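Local coordinates for yuaD protein (Bacillus subtilis, PDB 1ORU), which is of unknown function but carries a MOSC domain and may bind molybdenum or act in metal-sulfur cluster metabolism, at residues Ala52-Phe57 and Asn65-Ser70; Asn78-Lys83 and Pro87-Glu92. All coordinates share one frame; numbering follows the deposited sequence.

Contact 1 of 2, residues Ala52-Phe57 and Asn65-Ser70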
loop_
_atom_site.group_PDB
_atom_site.type_symbol
_atom_site.label_atom_id
_atom_site.label_comp_id
_atom_site.label_asym_id
_atom_site.label_seq_id
_atom_site.Cartn_x
_atom_site.Cartn_y
_atom_site.Cartn_z
ATOM N N ALA A 52 -17.353 -0.204 5.518
ATOM C CA ALA A 52 -17.308 -1.657 5.550
ATOM C C ALA A 52 -15.983 -2.230 5.048
ATOM O O ALA A 52 -15.602 -3.340 5.421
ATOM C CB ALA A 52 -18.465 -2.222 4.735
ATOM N N ARG A 53 -15.279 -1.478 4.205
ATOM C CA ARG A 53 -14.003 -1.945 3.672
ATOM C C ARG A 53 -12.877 -1.837 4.693
ATOM O O ARG A 53 -11.867 -2.531 4.585
ATOM C CB ARG A 53 -13.638 -1.164 2.412
ATOM C CG ARG A 53 -14.564 -1.441 1.244
ATOM C CD ARG A 53 -14.198 -0.589 0.054
ATOM N NE ARG A 53 -15.094 -0.807 -1.079
ATOM C CZ ARG A 53 -15.157 -1.936 -1.774
ATOM N NH1 ARG A 53 -14.376 -2.963 -1.458
ATOM N NH2 ARG A 53 -15.999 -2.037 -2.792
ATOM N N GLU A 54 -13.051 -0.965 5.680
ATOM C CA GLU A 54 -12.050 -0.790 6.731
ATOM C C GLU A 54 -12.751 -1.049 8.064
ATOM O O GLU A 54 -12.926 -0.138 8.870
ATOM C CB GLU A 54 -11.481 0.634 6.706
ATOM C CG GLU A 54 -10.982 1.109 5.347
ATOM C CD GLU A 54 -12.083 1.715 4.485
ATOM O OE1 GLU A 54 -13.205 1.926 4.995
ATOM O OE2 GLU A 54 -11.821 1.998 3.297
ATOM N N PRO A 55 -13.149 -2.309 8.312
ATOM C CA PRO A 55 -13.845 -2.731 9.530
ATOM C C PRO A 55 -13.116 -2.554 10.861
ATOM O O PRO A 55 -13.750 -2.607 11.913
ATOM C CB PRO A 55 -14.180 -4.192 9.240
ATOM C CG PRO A 55 -13.025 -4.635 8.423
ATOM C CD PRO A 55 -12.843 -3.476 7.462
HETATM N N MSE A 56 -11.803 -2.340 10.828
HETATM C CA MSE A 56 -11.048 -2.156 12.069
HETATM C C MSE A 56 -11.217 -0.747 12.638
HETATM O O MSE A 56 -10.732 -0.443 13.730
HETATM C CB MSE A 56 -9.557 -2.451 11.854
HETATM C CG MSE A 56 -8.836 -1.517 10.896
HETATM SE SE MSE A 56 -9.202 -1.852 9.014
HETATM C CE MSE A 56 -8.550 -3.661 8.920
ATOM N N PHE A 57 -11.894 0.115 11.889
ATOM C CA PHE A 57 -12.142 1.483 12.330
ATOM C C PHE A 57 -13.637 1.661 12.531
ATOM O O PHE A 57 -14.437 0.955 11.920
ATOM C CB PHE A 57 -11.679 2.488 11.274
ATOM C CG PHE A 57 -10.208 2.444 10.999
ATOM C CD1 PHE A 57 -9.301 2.952 11.924
ATOM C CD2 PHE A 57 -9.727 1.886 9.818
ATOM C CE1 PHE A 57 -7.933 2.907 11.677
ATOM C CE2 PHE A 57 -8.358 1.834 9.557
ATOM C CZ PHE A 57 -7.458 2.347 10.490
ATOM N N ASN A 65 -6.809 8.135 2.648
ATOM C CA ASN A 65 -7.517 7.618 1.478
ATOM C C ASN A 65 -6.621 6.735 0.614
ATOM O O ASN A 65 -5.892 7.206 -0.261
ATOM C CB ASN A 65 -8.085 8.771 0.651
ATOM C CG ASN A 65 -8.801 8.292 -0.602
ATOM O OD1 ASN A 65 -9.255 7.149 -0.674
ATOM N ND2 ASN A 65 -8.912 9.170 -1.589
ATOM N N ARG A 66 -6.708 5.440 0.871
ATOM C CA ARG A 66 -5.929 4.424 0.183
ATOM C C ARG A 66 -6.521 4.028 -1.173
ATOM O O ARG A 66 -5.805 3.593 -2.073
ATOM C CB ARG A 66 -5.862 3.204 1.090
ATOM C CG ARG A 66 -5.097 2.043 0.552
ATOM C CD ARG A 66 -5.409 0.808 1.371
ATOM N NE ARG A 66 -4.467 -0.260 1.069
ATOM C CZ ARG A 66 -4.745 -1.554 1.162
ATOM N NH1 ARG A 66 -5.952 -1.946 1.546
ATOM N NH2 ARG A 66 -3.808 -2.452 0.881
ATOM N N ARG A 67 -7.833 4.176 -1.312
ATOM C CA ARG A 67 -8.526 3.813 -2.543
ATOM C C ARG A 67 -8.764 5.041 -3.425
ATOM O O ARG A 67 -9.903 5.471 -3.625
ATOM C CB ARG A 67 -9.850 3.133 -2.183
ATOM C CG ARG A 67 -9.668 1.836 -1.385
ATOM C CD ARG A 67 -10.964 1.406 -0.701
ATOM N NE ARG A 67 -12.044 1.240 -1.668
ATOM C CZ ARG A 67 -12.239 0.150 -2.403
ATOM N NH1 ARG A 67 -11.432 -0.895 -2.278
ATOM N NH2 ARG A 67 -13.225 0.121 -3.293
ATOM N N GLN A 68 -7.679 5.595 -3.957
ATOM C CA GLN A 68 -7.746 6.789 -4.797
ATOM C C GLN A 68 -8.160 6.540 -6.239
ATOM O O GLN A 68 -8.890 7.337 -6.819
ATOM C CB GLN A 68 -6.395 7.504 -4.783
ATOM C CG GLN A 68 -6.058 8.115 -3.438
ATOM C CD GLN A 68 -4.620 8.587 -3.356
ATOM O OE1 GLN A 68 -4.003 8.909 -4.368
ATOM N NE2 GLN A 68 -4.084 8.645 -2.143
ATOM N N ILE A 69 -7.692 5.438 -6.816
ATOM C CA ILE A 69 -8.002 5.111 -8.206
ATOM C C ILE A 69 -8.441 3.657 -8.310
ATOM O O ILE A 69 -7.807 2.767 -7.745
ATOM C CB ILE A 69 -6.759 5.306 -9.117
ATOM C CG1 ILE A 69 -6.254 6.751 -9.029
ATOM C CG2 ILE A 69 -7.108 4.959 -10.561
ATOM C CD1 ILE A 69 -7.199 7.784 -9.636
ATOM N N SER A 70 -9.529 3.421 -9.035
ATOM C CA SER A 70 -10.047 2.074 -9.210
ATOM C C SER A 70 -9.780 1.609 -10.633
ATOM O O SER A 70 -10.069 2.333 -11.588
ATOM C CB SER A 70 -11.550 2.055 -8.930
ATOM O OG SER A 70 -12.081 0.764 -9.139
#

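Contact 2 of 2, residues Asn78-Lys83 and Pro87-Glu92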
loop_
_atom_site.group_PDB
_atom_site.type_symbol
_atom_site.label_atom_id
_atom_site.label_comp_id
_atom_site.label_asym_id
_atom_site.label_seq_id
_atom_site.Cartn_x
_atom_site.Cartn_y
_atom_site.Cartn_z
ATOM N N ASN A 78 -15.320 -9.153 -18.779
ATOM C CA ASN A 78 -15.984 -10.093 -19.679
ATOM C C ASN A 78 -16.155 -11.412 -18.939
ATOM O O ASN A 78 -17.159 -12.119 -19.108
ATOM C CB ASN A 78 -15.144 -10.321 -20.941
ATOM C CG ASN A 78 -15.164 -9.129 -21.883
ATOM O OD1 ASN A 78 -14.431 -9.094 -22.874
ATOM N ND2 ASN A 78 -16.007 -8.147 -21.582
ATOM N N GLU A 79 -15.169 -11.738 -18.112
ATOM C CA GLU A 79 -15.202 -12.968 -17.338
ATOM C C GLU A 79 -16.369 -12.928 -16.359
ATOM O O GLU A 79 -17.087 -13.916 -16.202
ATOM C CB GLU A 79 -13.888 -13.152 -16.580
ATOM C CG GLU A 79 -13.529 -14.603 -16.337
ATOM C CD GLU A 79 -12.224 -14.764 -15.583
ATOM O OE1 GLU A 79 -11.275 -13.994 -15.857
ATOM O OE2 GLU A 79 -12.147 -15.671 -14.725
ATOM N N ILE A 80 -16.560 -11.786 -15.705
ATOM C CA ILE A 80 -17.660 -11.629 -14.764
ATOM C C ILE A 80 -18.977 -11.795 -15.528
ATOM O O ILE A 80 -19.874 -12.518 -15.084
ATOM C CB ILE A 80 -17.637 -10.230 -14.087
ATOM C CG1 ILE A 80 -16.393 -10.097 -13.199
ATOM C CG2 ILE A 80 -18.903 -10.023 -13.261
ATOM C CD1 ILE A 80 -16.233 -8.713 -12.555
ATOM N N ALA A 81 -19.081 -11.131 -16.681
ATOM C CA ALA A 81 -20.290 -11.199 -17.503
ATOM C C ALA A 81 -20.675 -12.646 -17.787
ATOM O O ALA A 81 -21.826 -13.038 -17.595
ATOM C CB ALA A 81 -20.085 -10.443 -18.817
ATOM N N LEU A 82 -19.710 -13.439 -18.241
ATOM C CA LEU A 82 -19.969 -14.841 -18.538
ATOM C C LEU A 82 -20.460 -15.606 -17.315
ATOM O O LEU A 82 -21.443 -16.342 -17.391
ATOM C CB LEU A 82 -18.709 -15.518 -19.081
ATOM C CG LEU A 82 -18.531 -15.526 -20.599
ATOM C CD1 LEU A 82 -18.471 -14.106 -21.135
ATOM C CD2 LEU A 82 -17.263 -16.286 -20.940
ATOM N N LYS A 83 -19.777 -15.429 -16.190
ATOM C CA LYS A 83 -20.153 -16.122 -14.965
ATOM C C LYS A 83 -21.543 -15.721 -14.474
ATOM O O LYS A 83 -22.248 -16.526 -13.869
ATOM C CB LYS A 83 -19.102 -15.870 -13.879
ATOM C CG LYS A 83 -17.727 -16.433 -14.235
ATOM C CD LYS A 83 -16.652 -16.048 -13.224
ATOM C CE LYS A 83 -16.888 -16.674 -11.860
ATOM N NZ LYS A 83 -15.855 -16.236 -10.863
ATOM N N PRO A 87 -24.883 -10.397 -21.062
ATOM C CA PRO A 87 -24.141 -10.007 -22.264
ATOM C C PRO A 87 -22.917 -9.122 -22.058
ATOM O O PRO A 87 -21.930 -9.255 -22.782
ATOM C CB PRO A 87 -25.210 -9.333 -23.122
ATOM C CG PRO A 87 -26.117 -8.740 -22.116
ATOM C CD PRO A 87 -26.246 -9.841 -21.095
ATOM N N ARG A 88 -22.968 -8.222 -21.082
ATOM C CA ARG A 88 -21.829 -7.346 -20.846
ATOM C C ARG A 88 -21.822 -6.669 -19.483
ATOM O O ARG A 88 -22.862 -6.498 -18.848
ATOM C CB ARG A 88 -21.763 -6.273 -21.936
ATOM C CG ARG A 88 -23.019 -5.428 -22.037
ATOM C CD ARG A 88 -22.860 -4.286 -23.033
ATOM N NE ARG A 88 -24.090 -3.508 -23.162
ATOM C CZ ARG A 88 -24.209 -2.406 -23.896
ATOM N NH1 ARG A 88 -23.168 -1.941 -24.572
ATOM N NH2 ARG A 88 -25.371 -1.771 -23.958
ATOM N N ILE A 89 -20.623 -6.290 -19.046
ATOM C CA ILE A 89 -20.418 -5.596 -17.781
ATOM C C ILE A 89 -19.545 -4.386 -18.115
ATOM O O ILE A 89 -18.393 -4.544 -18.502
ATOM C CB ILE A 89 -19.667 -6.484 -16.759
ATOM C CG1 ILE A 89 -20.547 -7.661 -16.334
ATOM C CG2 ILE A 89 -19.266 -5.660 -15.550
ATOM C CD1 ILE A 89 -21.796 -7.253 -15.580
ATOM N N LEU A 90 -20.096 -3.186 -17.972
ATOM C CA LEU A 90 -19.347 -1.969 -18.281
ATOM C C LEU A 90 -18.545 -1.463 -17.088
ATOM O O LEU A 90 -19.027 -1.468 -15.957
ATOM C CB LEU A 90 -20.300 -0.869 -18.749
ATOM C CG LEU A 90 -21.146 -1.199 -19.983
ATOM C CD1 LEU A 90 -21.996 0.012 -20.347
ATOM C CD2 LEU A 90 -20.246 -1.593 -21.141
ATOM N N PRO A 91 -17.300 -1.013 -17.332
ATOM C CA PRO A 91 -16.464 -0.506 -16.240
ATOM C C PRO A 91 -17.174 0.581 -15.430
ATOM O O PRO A 91 -16.991 0.678 -14.214
ATOM C CB PRO A 91 -15.230 0.027 -16.973
ATOM C CG PRO A 91 -15.101 -0.935 -18.126
ATOM C CD PRO A 91 -16.546 -1.051 -18.599
ATOM N N GLU A 92 -17.987 1.388 -16.112
ATOM C CA GLU A 92 -18.723 2.475 -15.466
ATOM C C GLU A 92 -19.614 1.980 -14.334
ATOM O O GLU A 92 -19.713 2.614 -13.278
ATOM C CB GLU A 92 -19.594 3.220 -16.486
ATOM C CG GLU A 92 -18.818 3.929 -17.580
ATOM C CD GLU A 92 -18.753 3.135 -18.873
ATOM O OE1 GLU A 92 -18.421 1.932 -18.826
ATOM O OE2 GLU A 92 -19.023 3.725 -19.942
HETATM O O HOH W 1 -18.318 -7.202 -20.596
#

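Contact 1 of 2, residues Ala52-Phe57 and Asn65-Ser70
With chi2 and chi3 both near 180°, the side chain of Arg-53 runs straight out to NE, whereas that of Arg-67 bends at chi3 (57°); the two chains cross at about a right angle, yet their guanidinium groups come face to face. The planes are only 7° apart and the group centres lie 3.6 Å from each other. The stack is offset. CD of Arg-53 sits over the middle of the Arg-67 group, 3.2 Å from its CZ, while NH2 of Arg-67 lies above the NE end of the Arg-53 group, with Arg-67 NH2 and Arg-53 NE 3.0 Å apart. Both of these nitrogens are donors, so the pair makes no hydrogen bond with itself and each group turns its N-H bonds to other partners. Arg-53 gives NH1 to the backbone oxygen of Asp-130 and pairs through NE with a bound sulfate, and Arg-67 gives NH2 to the side chain of Asn-129. Nearer the backbone of Arg-67, its CD methylene lies 4.1 Å from Glu-54 OE2. That oxygen is in a salt bridge with Lys-48, and OE1 accepts a hydrogen bond from the backbone N of Gly-51. Two stacked arginines, one bonded to a sulfate probably from the crystallisation liquor, are consistent with a pocket suited to an anion, whose charge would probably offset part of that of the pair.

Contact 2 of 2, residues Asn78-Lys83 and Pro87-Glu92
The chain turns back after helix 74-84, and the loop leading toward strand 98-101 packs against the helix, the two meeting through a small apolar patch. Ile-89 is the loop's contribution. With chi1 at -67°, its CG1 points opposite to the carbonyl carbon and reaches the helix surface at Ala-81, 3.7 Å from Ala-81 CA and 3.8 Å from Ala-81 CB. One residue earlier on the helix, CG2 of Ile-80 meets the same CG1 of Ile-89 at 4.2 Å, a looser approach. The small side chain of Ala-81 also lets the loop backbone come close, its CB standing 4.1 Å from CA of Arg-88. At the margin of the patch a water joins the segments: it accepts a bond from the backbone N of Ile-89 at 2.9 Å, and a weak one from ND2 of Asn-78. The N-H of Ile-89 thus has a water as acceptor beside a helix face that meets its side chain through carbon alone. Beyond the pair, Ile-80 continues onto Ala-157 and Ile-160, just after helix 149-156, while the carbonyl oxygen of Arg-88 bonds to the hydroxyl of Tyr-143, past the end of helix 133-142, and Pro-91 packs on Tyr-16 of strand 5-17.

Overall arrangement
The two contacts are consecutive along the chain: strand 69-73, which begins in segment 65-70, runs directly into helix 74-84, whose residues 78-83 form one side of contact 2. Their centres are nevertheless 24 Å apart, on opposite sides of the centre of the chain. Contact 1 is partly buried and joins two largely irregular segments through stacked charged groups, whose polar partners lie outside both segments and include a sulfate; it is also within reach of the second subunit, where Glu-54 packs on Arg-114 of that other chain. Contact 2 is a buried meeting of helix and loop, made chiefly by aliphatic carbon, and no other subunit of the assembly touches its segments.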